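A49 (Vaccinia virus, PDB 4D5R) inhibits host NF-kappa-B activation by binding BTRC, which reduces ubiquitination of NFKBIA and keeps p65/RELA in the cytoplasm. Local coordinates at residues T11-I16 against I51-T56; D93-I98 against E137-L142. One frame throughout, in Å; residues are numbered along the deposited sequence.

Interaction 1. Residues T11-I16 against I51-T56; sequences TELASI and ISFLDT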
ATOM      1  N   THR A  11      -9.004 -14.742   8.553  1.00 73.08           N
ATOM      2  CA  THR A  11      -9.911 -13.974   9.408  1.00 74.60           C
ATOM      3  C   THR A  11      -9.469 -12.534   9.518  1.00 70.66           C
ATOM      4  O   THR A  11     -10.295 -11.613   9.593  1.00 64.50           O
ATOM      5  CB  THR A  11      -9.940 -14.566  10.812  1.00 78.64           C
ATOM      6  OG1 THR A  11     -10.332 -15.937  10.703  1.00 85.25           O
ATOM      7  CG2 THR A  11     -10.915 -13.817  11.710  1.00 79.22           C
ATOM      8  N   GLU A  12      -8.168 -12.360   9.578  1.00 65.88           N
ATOM      9  CA  GLU A  12      -7.605 -11.033   9.765  1.00 68.23           C
ATOM     10  C   GLU A  12      -7.887 -10.065   8.581  1.00 61.69           C
ATOM     11  O   GLU A  12      -8.255  -8.916   8.757  1.00 57.80           O
ATOM     12  CB  GLU A  12      -6.116 -11.160   9.992  1.00 70.34           C
ATOM     13  CG  GLU A  12      -5.442  -9.828  10.292  1.00 75.44           C
ATOM     14  CD  GLU A  12      -5.922  -9.204  11.572  1.00 80.37           C
ATOM     15  OE1 GLU A  12      -6.562  -9.941  12.379  1.00 79.76           O
ATOM     16  OE2 GLU A  12      -5.625  -7.992  11.776  1.00 78.24           O
ATOM     17  N   LEU A  13      -7.741 -10.570   7.378  1.00 60.70           N
ATOM     18  CA  LEU A  13      -7.909  -9.743   6.203  1.00 59.83           C
ATOM     19  C   LEU A  13      -9.397  -9.461   5.953  1.00 59.32           C
ATOM     20  O   LEU A  13      -9.778  -8.354   5.626  1.00 58.44           O
ATOM     21  CB  LEU A  13      -7.248 -10.451   5.058  1.00 58.41           C
ATOM     22  CG  LEU A  13      -6.922  -9.570   3.887  1.00 65.60           C
ATOM     23  CD1 LEU A  13      -6.064  -8.364   4.236  1.00 60.55           C
ATOM     24  CD2 LEU A  13      -6.230 -10.454   2.879  1.00 70.06           C
ATOM     25  N   ALA A  14     -10.241 -10.447   6.192  1.00 57.77           N
ATOM     26  CA  ALA A  14     -11.675 -10.205   6.258  1.00 60.58           C
ATOM     27  C   ALA A  14     -12.046  -9.129   7.301  1.00 60.96           C
ATOM     28  O   ALA A  14     -12.800  -8.211   6.992  1.00 58.17           O
ATOM     29  CB  ALA A  14     -12.399 -11.494   6.588  1.00 66.50           C
ATOM     30  N   SER A  15     -11.552  -9.248   8.533  1.00 56.38           N
ATOM     31  CA  SER A  15     -11.947  -8.290   9.587  1.00 56.03           C
ATOM     32  C   SER A  15     -11.458  -6.922   9.318  1.00 52.17           C
ATOM     33  O   SER A  15     -12.176  -5.943   9.485  1.00 49.94           O
ATOM     34  CB  SER A  15     -11.456  -8.692  10.967  1.00 59.65           C
ATOM     35  OG  SER A  15     -11.936  -9.992  11.324  1.00 68.26           O
ATOM     36  N   ILE A  16     -10.224  -6.800   8.888  1.00 55.27           N
ATOM     37  CA  ILE A  16      -9.701  -5.433   8.641  1.00 49.90           C
ATOM     38  C   ILE A  16     -10.371  -4.766   7.429  1.00 47.00           C
ATOM     39  O   ILE A  16     -10.620  -3.554   7.467  1.00 44.96           O
ATOM     40  CB  ILE A  16      -8.162  -5.428   8.551  1.00 57.19           C
ATOM     41  CG1 ILE A  16      -7.598  -3.998   8.784  1.00 60.43           C
ATOM     42  CG2 ILE A  16      -7.676  -5.956   7.210  1.00 57.75           C
ATOM     43  CD1 ILE A  16      -7.725  -3.508  10.233  1.00 61.80           C
ATOM     44  N   ILE A  51      -4.295   1.520   6.423  1.00 45.35           N
ATOM     45  CA  ILE A  51      -2.843   1.215   6.621  1.00 49.18           C
ATOM     46  C   ILE A  51      -2.618  -0.175   7.203  1.00 50.20           C
ATOM     47  O   ILE A  51      -1.793  -0.955   6.714  1.00 47.89           O
ATOM     48  CB  ILE A  51      -2.139   2.310   7.448  1.00 49.03           C
ATOM     49  CG1 ILE A  51      -2.287   3.727   6.800  1.00 50.67           C
ATOM     50  CG2 ILE A  51      -0.649   1.989   7.611  1.00 46.07           C
ATOM     51  CD1 ILE A  51      -1.902   3.888   5.326  1.00 49.42           C
ATOM     52  N   SER A  52      -3.413  -0.519   8.213  1.00 53.42           N
ATOM     53  CA  SER A  52      -3.368  -1.837   8.794  1.00 50.93           C
ATOM     54  C   SER A  52      -3.659  -2.858   7.707  1.00 46.77           C
ATOM     55  O   SER A  52      -3.005  -3.864   7.641  1.00 50.33           O
ATOM     56  CB  SER A  52      -4.379  -1.894   9.954  1.00 53.46           C
ATOM     57  OG  SER A  52      -4.368  -3.160  10.549  1.00 61.78           O
ATOM     58  N   PHE A  53      -4.567  -2.541   6.806  1.00 47.03           N
ATOM     59  CA  PHE A  53      -4.833  -3.414   5.678  1.00 48.73           C
ATOM     60  C   PHE A  53      -3.590  -3.574   4.784  1.00 47.83           C
ATOM     61  O   PHE A  53      -3.216  -4.696   4.388  1.00 50.01           O
ATOM     62  CB  PHE A  53      -5.995  -2.827   4.835  1.00 47.29           C
ATOM     63  CG  PHE A  53      -6.221  -3.546   3.570  1.00 47.35           C
ATOM     64  CD1 PHE A  53      -6.911  -4.769   3.561  1.00 46.15           C
ATOM     65  CD2 PHE A  53      -5.735  -3.046   2.377  1.00 47.62           C
ATOM     66  CE1 PHE A  53      -7.135  -5.462   2.375  1.00 50.86           C
ATOM     67  CE2 PHE A  53      -5.929  -3.750   1.200  1.00 49.44           C
ATOM     68  CZ  PHE A  53      -6.647  -4.952   1.185  1.00 49.58           C
ATOM     69  N   LEU A  54      -2.993  -2.442   4.417  1.00 45.90           N
ATOM     70  CA  LEU A  54      -1.764  -2.444   3.607  1.00 45.37           C
ATOM     71  C   LEU A  54      -0.613  -3.177   4.329  1.00 45.46           C
ATOM     72  O   LEU A  54       0.109  -3.944   3.750  1.00 48.47           O
ATOM     73  CB  LEU A  54      -1.313  -0.989   3.346  1.00 46.43           C
ATOM     74  CG  LEU A  54      -2.156  -0.146   2.404  1.00 43.39           C
ATOM     75  CD1 LEU A  54      -1.661   1.297   2.432  1.00 43.92           C
ATOM     76  CD2 LEU A  54      -2.062  -0.749   1.002  1.00 43.85           C
ATOM     77  N   ASP A  55      -0.435  -2.906   5.606  1.00 47.34           N
ATOM     78  CA  ASP A  55       0.546  -3.595   6.366  1.00 51.35           C
ATOM     79  C   ASP A  55       0.345  -5.130   6.347  1.00 58.46           C
ATOM     80  O   ASP A  55       1.272  -5.911   6.111  1.00 53.54           O
ATOM     81  CB  ASP A  55       0.496  -3.097   7.789  1.00 52.27           C
ATOM     82  CG  ASP A  55       1.560  -3.717   8.622  1.00 63.13           C
ATOM     83  OD1 ASP A  55       2.691  -3.169   8.589  1.00 62.29           O
ATOM     84  OD2 ASP A  55       1.285  -4.711   9.302  1.00 61.24           O
ATOM     85  N   THR A  56      -0.878  -5.547   6.602  1.00 51.41           N
ATOM     86  CA  THR A  56      -1.193  -6.954   6.598  1.00 55.01           C
ATOM     87  C   THR A  56      -0.953  -7.559   5.244  1.00 50.05           C
ATOM     88  O   THR A  56      -0.268  -8.605   5.166  1.00 53.09           O
ATOM     89  CB  THR A  56      -2.601  -7.169   7.138  1.00 54.79           C
ATOM     90  OG1 THR A  56      -2.574  -6.805   8.531  1.00 54.35           O
ATOM     91  CG2 THR A  56      -3.048  -8.632   6.972  1.00 60.28           C
TER
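Ile16 and Leu13 meet Phe53 through first torsions that turn away from the ideal trans value in the same sense. Ile16 has CG1 opposite its backbone N (chi1 -160°), which extends CG1 and CD1 towards Ser52 and leaves CG2 for the ring. In Leu13 a nearly equal turn (chi1 -161°) sets CG toward the ring, and the second torsion brings CD1 to it. The two branches of Ile16 do different work. Its CD1 lies 3.4 Å from Ser52 OG, while its CG2 comes to the edge of the Phe53 ring, in plane, 3.9 Å from Phe53 CD1. Leu13 comes in obliquely, its CD1 raised from the ring plane, 3.6 Å from Phe53 CE1, so two methyl groups abut neighbouring ring carbons. Ser52 is small enough for Ile16 to lie over it, and the backbone there comes close, with CA of Ile16 6.0 Å from CA of Phe53. Further along, Thr56 turns CG2 into the contact, 4.1 Å from Leu13 CD1, and Glu12 CG lies 4.3 Å from Thr56 CG2. The hydroxyl of Thr56 is hydrogen-bonded to Tyr5 OH, so this residue offers its methyl to the neighbouring helix and its oxygen to the N-terminal segment. The helical turns run nearly antiparallel (157°), the axes of the two short segments approaching to 10.0 Å. Helix 132-151 lines the contact too, through Ile146 beside Leu13 and Ile139 beside Phe53. Since the meeting surfaces are mostly aliphatic carbon and an aromatic ring, the pairing of helices 9-23 and 49-61 rests on hydrophobic burial and shape rather than on directional polar bonds.

Interaction 2. Residues D93-I98 against E137-L142; sequences DNLENI and ENILQL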
ATOM      1  N   ASP A  93      -9.321   3.568 -11.486  1.00 49.83           N
ATOM      2  CA  ASP A  93     -10.381   2.899 -10.760  1.00 55.99           C
ATOM      3  C   ASP A  93     -10.108   1.475 -10.355  1.00 53.14           C
ATOM      4  O   ASP A  93     -11.084   0.745 -10.066  1.00 50.94           O
ATOM      5  CB  ASP A  93     -11.702   2.871 -11.602  1.00 62.94           C
ATOM      6  CG  ASP A  93     -12.250   4.232 -11.891  1.00 77.60           C
ATOM      7  OD1 ASP A  93     -11.939   5.208 -11.150  1.00 86.38           O
ATOM      8  OD2 ASP A  93     -13.055   4.332 -12.866  1.00 98.41           O
ATOM      9  N   ASN A  94      -8.857   1.048 -10.255  1.00 44.99           N
ATOM     10  CA  ASN A  94      -8.587  -0.321  -9.956  1.00 47.43           C
ATOM     11  C   ASN A  94      -7.842  -0.390  -8.642  1.00 47.72           C
ATOM     12  O   ASN A  94      -6.713   0.167  -8.507  1.00 44.30           O
ATOM     13  CB  ASN A  94      -7.795  -0.938 -11.109  1.00 48.90           C
ATOM     14  CG  ASN A  94      -7.480  -2.395 -10.884  1.00 49.98           C
ATOM     15  OD1 ASN A  94      -6.774  -2.779  -9.953  1.00 47.82           O
ATOM     16  ND2 ASN A  94      -8.027  -3.235 -11.732  1.00 51.94           N
ATOM     17  N   LEU A  95      -8.465  -0.983  -7.636  1.00 46.13           N
ATOM     18  CA  LEU A  95      -7.906  -0.928  -6.284  1.00 49.11           C
ATOM     19  C   LEU A  95      -6.686  -1.818  -6.112  1.00 44.81           C
ATOM     20  O   LEU A  95      -5.704  -1.376  -5.467  1.00 43.42           O
ATOM     21  CB  LEU A  95      -8.931  -1.175  -5.193  1.00 50.26           C
ATOM     22  CG  LEU A  95      -8.428  -1.120  -3.737  1.00 46.82           C
ATOM     23  CD1 LEU A  95      -8.009   0.275  -3.353  1.00 48.44           C
ATOM     24  CD2 LEU A  95      -9.443  -1.647  -2.729  1.00 47.55           C
ATOM     25  N   GLU A  96      -6.696  -3.016  -6.721  1.00 45.86           N
ATOM     26  CA  GLU A  96      -5.534  -3.880  -6.728  1.00 46.50           C
ATOM     27  C   GLU A  96      -4.298  -3.098  -7.241  1.00 50.06           C
ATOM     28  O   GLU A  96      -3.152  -3.202  -6.677  1.00 48.54           O
ATOM     29  CB  GLU A  96      -5.774  -5.094  -7.613  1.00 50.39           C
ATOM     30  CG  GLU A  96      -4.608  -6.053  -7.584  1.00 56.47           C
ATOM     31  CD  GLU A  96      -4.767  -7.301  -8.443  1.00 64.04           C
ATOM     32  OE1 GLU A  96      -5.859  -7.577  -8.894  1.00 64.00           O
ATOM     33  OE2 GLU A  96      -3.763  -8.013  -8.673  1.00 71.81           O
ATOM     34  N   ASN A  97      -4.474  -2.383  -8.349  1.00 47.83           N
ATOM     35  CA  ASN A  97      -3.352  -1.598  -8.874  1.00 49.73           C
ATOM     36  C   ASN A  97      -2.852  -0.478  -7.930  1.00 45.33           C
ATOM     37  O   ASN A  97      -1.645  -0.195  -7.916  1.00 43.64           O
ATOM     38  CB  ASN A  97      -3.631  -1.031 -10.257  1.00 50.52           C
ATOM     39  CG  ASN A  97      -3.790  -2.101 -11.315  1.00 54.27           C
ATOM     40  OD1 ASN A  97      -3.387  -3.211 -11.147  1.00 51.78           O
ATOM     41  ND2 ASN A  97      -4.355  -1.728 -12.423  1.00 54.79           N
ATOM     42  N   ILE A  98      -3.756   0.117  -7.148  1.00 42.74           N
ATOM     43  CA  ILE A  98      -3.363   1.137  -6.172  1.00 40.94           C
ATOM     44  C   ILE A  98      -2.586   0.535  -5.017  1.00 46.66           C
ATOM     45  O   ILE A  98      -1.521   1.068  -4.631  1.00 42.84           O
ATOM     46  CB  ILE A  98      -4.573   1.920  -5.688  1.00 43.45           C
ATOM     47  CG1 ILE A  98      -4.985   2.912  -6.779  1.00 41.59           C
ATOM     48  CG2 ILE A  98      -4.306   2.684  -4.383  1.00 43.81           C
ATOM     49  CD1 ILE A  98      -6.391   3.494  -6.630  1.00 41.91           C
ATOM     50  N   GLU A 137     -15.470   1.144  -3.112  1.00 50.01           N
ATOM     51  CA  GLU A 137     -16.059   0.346  -4.165  1.00 53.93           C
ATOM     52  C   GLU A 137     -15.477  -1.075  -4.279  1.00 56.63           C
ATOM     53  O   GLU A 137     -16.204  -2.010  -4.664  1.00 52.38           O
ATOM     54  CB  GLU A 137     -16.000   1.076  -5.524  1.00 51.57           C
ATOM     55  CG  GLU A 137     -16.857   0.443  -6.655  1.00 54.03           C
ATOM     56  CD  GLU A 137     -17.163   1.390  -7.799  1.00 56.41           C
ATOM     57  OE1 GLU A 137     -16.759   2.580  -7.782  1.00 55.27           O
ATOM     58  OE2 GLU A 137     -17.882   0.979  -8.745  1.00 61.90           O
ATOM     59  N   ASN A 138     -14.245  -1.272  -3.851  1.00 49.68           N
ATOM     60  CA  ASN A 138     -13.510  -2.512  -4.155  1.00 52.09           C
ATOM     61  C   ASN A 138     -12.802  -3.230  -3.010  1.00 46.71           C
ATOM     62  O   ASN A 138     -12.257  -4.308  -3.248  1.00 47.79           O
ATOM     63  CB  ASN A 138     -12.429  -2.154  -5.224  1.00 50.64           C
ATOM     64  CG  ASN A 138     -13.048  -1.670  -6.521  1.00 53.62           C
ATOM     65  OD1 ASN A 138     -13.664  -2.466  -7.246  1.00 57.05           O
ATOM     66  ND2 ASN A 138     -12.936  -0.377  -6.806  1.00 48.38           N
ATOM     67  N   ILE A 139     -12.777  -2.650  -1.799  1.00 45.79           N
ATOM     68  CA  ILE A 139     -11.944  -3.187  -0.710  1.00 47.05           C
ATOM     69  C   ILE A 139     -12.418  -4.611  -0.350  1.00 46.21           C
ATOM     70  O   ILE A 139     -11.603  -5.535  -0.176  1.00 45.37           O
ATOM     71  CB  ILE A 139     -11.883  -2.227   0.527  1.00 47.00           C
ATOM     72  CG1 ILE A 139     -10.938  -2.714   1.631  1.00 55.26           C
ATOM     73  CG2 ILE A 139     -13.178  -2.073   1.256  1.00 52.72           C
ATOM     74  CD1 ILE A 139      -9.521  -2.547   1.368  1.00 51.85           C
ATOM     75  N   LEU A 140     -13.756  -4.827  -0.253  1.00 46.54           N
ATOM     76  CA  LEU A 140     -14.211  -6.142   0.105  1.00 45.62           C
ATOM     77  C   LEU A 140     -13.843  -7.193  -0.912  1.00 47.85           C
ATOM     78  O   LEU A 140     -13.382  -8.302  -0.527  1.00 48.38           O
ATOM     79  CB  LEU A 140     -15.751  -6.171   0.399  1.00 51.73           C
ATOM     80  CG  LEU A 140     -16.181  -5.284   1.586  1.00 52.44           C
ATOM     81  CD1 LEU A 140     -17.694  -5.535   1.899  1.00 56.06           C
ATOM     82  CD2 LEU A 140     -15.341  -5.477   2.854  1.00 53.03           C
ATOM     83  N   GLN A 141     -14.089  -6.917  -2.189  1.00 47.66           N
ATOM     84  CA  GLN A 141     -13.698  -7.866  -3.236  1.00 50.41           C
ATOM     85  C   GLN A 141     -12.182  -8.171  -3.283  1.00 48.54           C
ATOM     86  O   GLN A 141     -11.777  -9.311  -3.511  1.00 50.30           O
ATOM     87  CB  GLN A 141     -14.112  -7.363  -4.612  1.00 53.31           C
ATOM     88  CG  GLN A 141     -13.924  -8.366  -5.757  1.00 60.75           C
ATOM     89  CD  GLN A 141     -14.657  -9.718  -5.557  1.00 72.06           C
ATOM     90  OE1 GLN A 141     -15.876  -9.767  -5.368  1.00 73.68           O
ATOM     91  NE2 GLN A 141     -13.902 -10.825  -5.604  1.00 74.79           N
ATOM     92  N   LEU A 142     -11.385  -7.116  -3.181  1.00 50.77           N
ATOM     93  CA  LEU A 142      -9.945  -7.240  -3.163  1.00 47.04           C
ATOM     94  C   LEU A 142      -9.484  -8.141  -2.029  1.00 50.58           C
ATOM     95  O   LEU A 142      -8.714  -9.074  -2.273  1.00 50.38           O
ATOM     96  CB  LEU A 142      -9.300  -5.898  -3.029  1.00 47.39           C
ATOM     97  CG  LEU A 142      -7.767  -5.987  -3.030  1.00 47.71           C
ATOM     98  CD1 LEU A 142      -7.300  -6.690  -4.322  1.00 45.65           C
ATOM     99  CD2 LEU A 142      -7.142  -4.622  -2.854  1.00 52.42           C
TER
HETATM  100  O   HOH W   1     -13.727   1.136  -9.025  1.00 51.81           O
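Asn138 ND2 is gripped by two acceptors: a water 2.8 Å away and the backbone oxygen of Val134, one turn back in its own helix. The same water donates to Asp93 O at 2.9 Å, and so bridges the loop before helix 95-109 to helix 132-151. An asparagine suits this place because its amide can serve helix and water together, while its CB remains apolar enough to pack against Leu95 CB at 3.6 Å. With CG opposite its backbone N (chi1 -179°), Leu95 points toward helix 132-151 and packs on it, its CD2 resting on the backbone of Ile139, 3.6 Å from Ile139 CA. Leu142, one turn beyond Asn138, closes the other flank: its side chain crosses that of Leu95 at about a right angle, its CD2 3.8 Å from Leu95 CD2. The second methyl of Leu142, CD1, touches Glu96 CB at 4.0 Å, so this glutamate meets the leucine with the base of its side chain. Asn94 fixes the start of the helix that presents Leu95 and Glu96, its OD1 accepting from Asn97 N at 2.8 Å as an N-cap. The regular bonding of helix 132-151 is interrupted at Leu140 and Gln141, a kink within the stretch that meets Leu95. This N-capped helix start packed on the long C-terminal helix is part of an all-helical bundle, consistent with the Bcl-2-like fold of poxviral immunomodulators.

Both contacts are partly buried helix-to-helix packings at a similar depth, and they adjoin: Phe53 CZ of interaction 1 lies 3.8 Å from Ile139 CD1 of interaction 2, and it also touches Leu142. Helix 132-151 is therefore shared, holding helix 95-109 directly in interaction 2 while backing the pair 9-23 and 49-61 of interaction 1. Their chemistry differs with position. Interaction 1 joins early turns of two helices, both segments helical throughout, and its small polar residues, Ser52 and Thr56, meet methyl groups of the other helix. Interaction 2 uses a helix start, where a loop carbonyl is available to a bridging water, beside an inner leucine cluster and a more exposed rim.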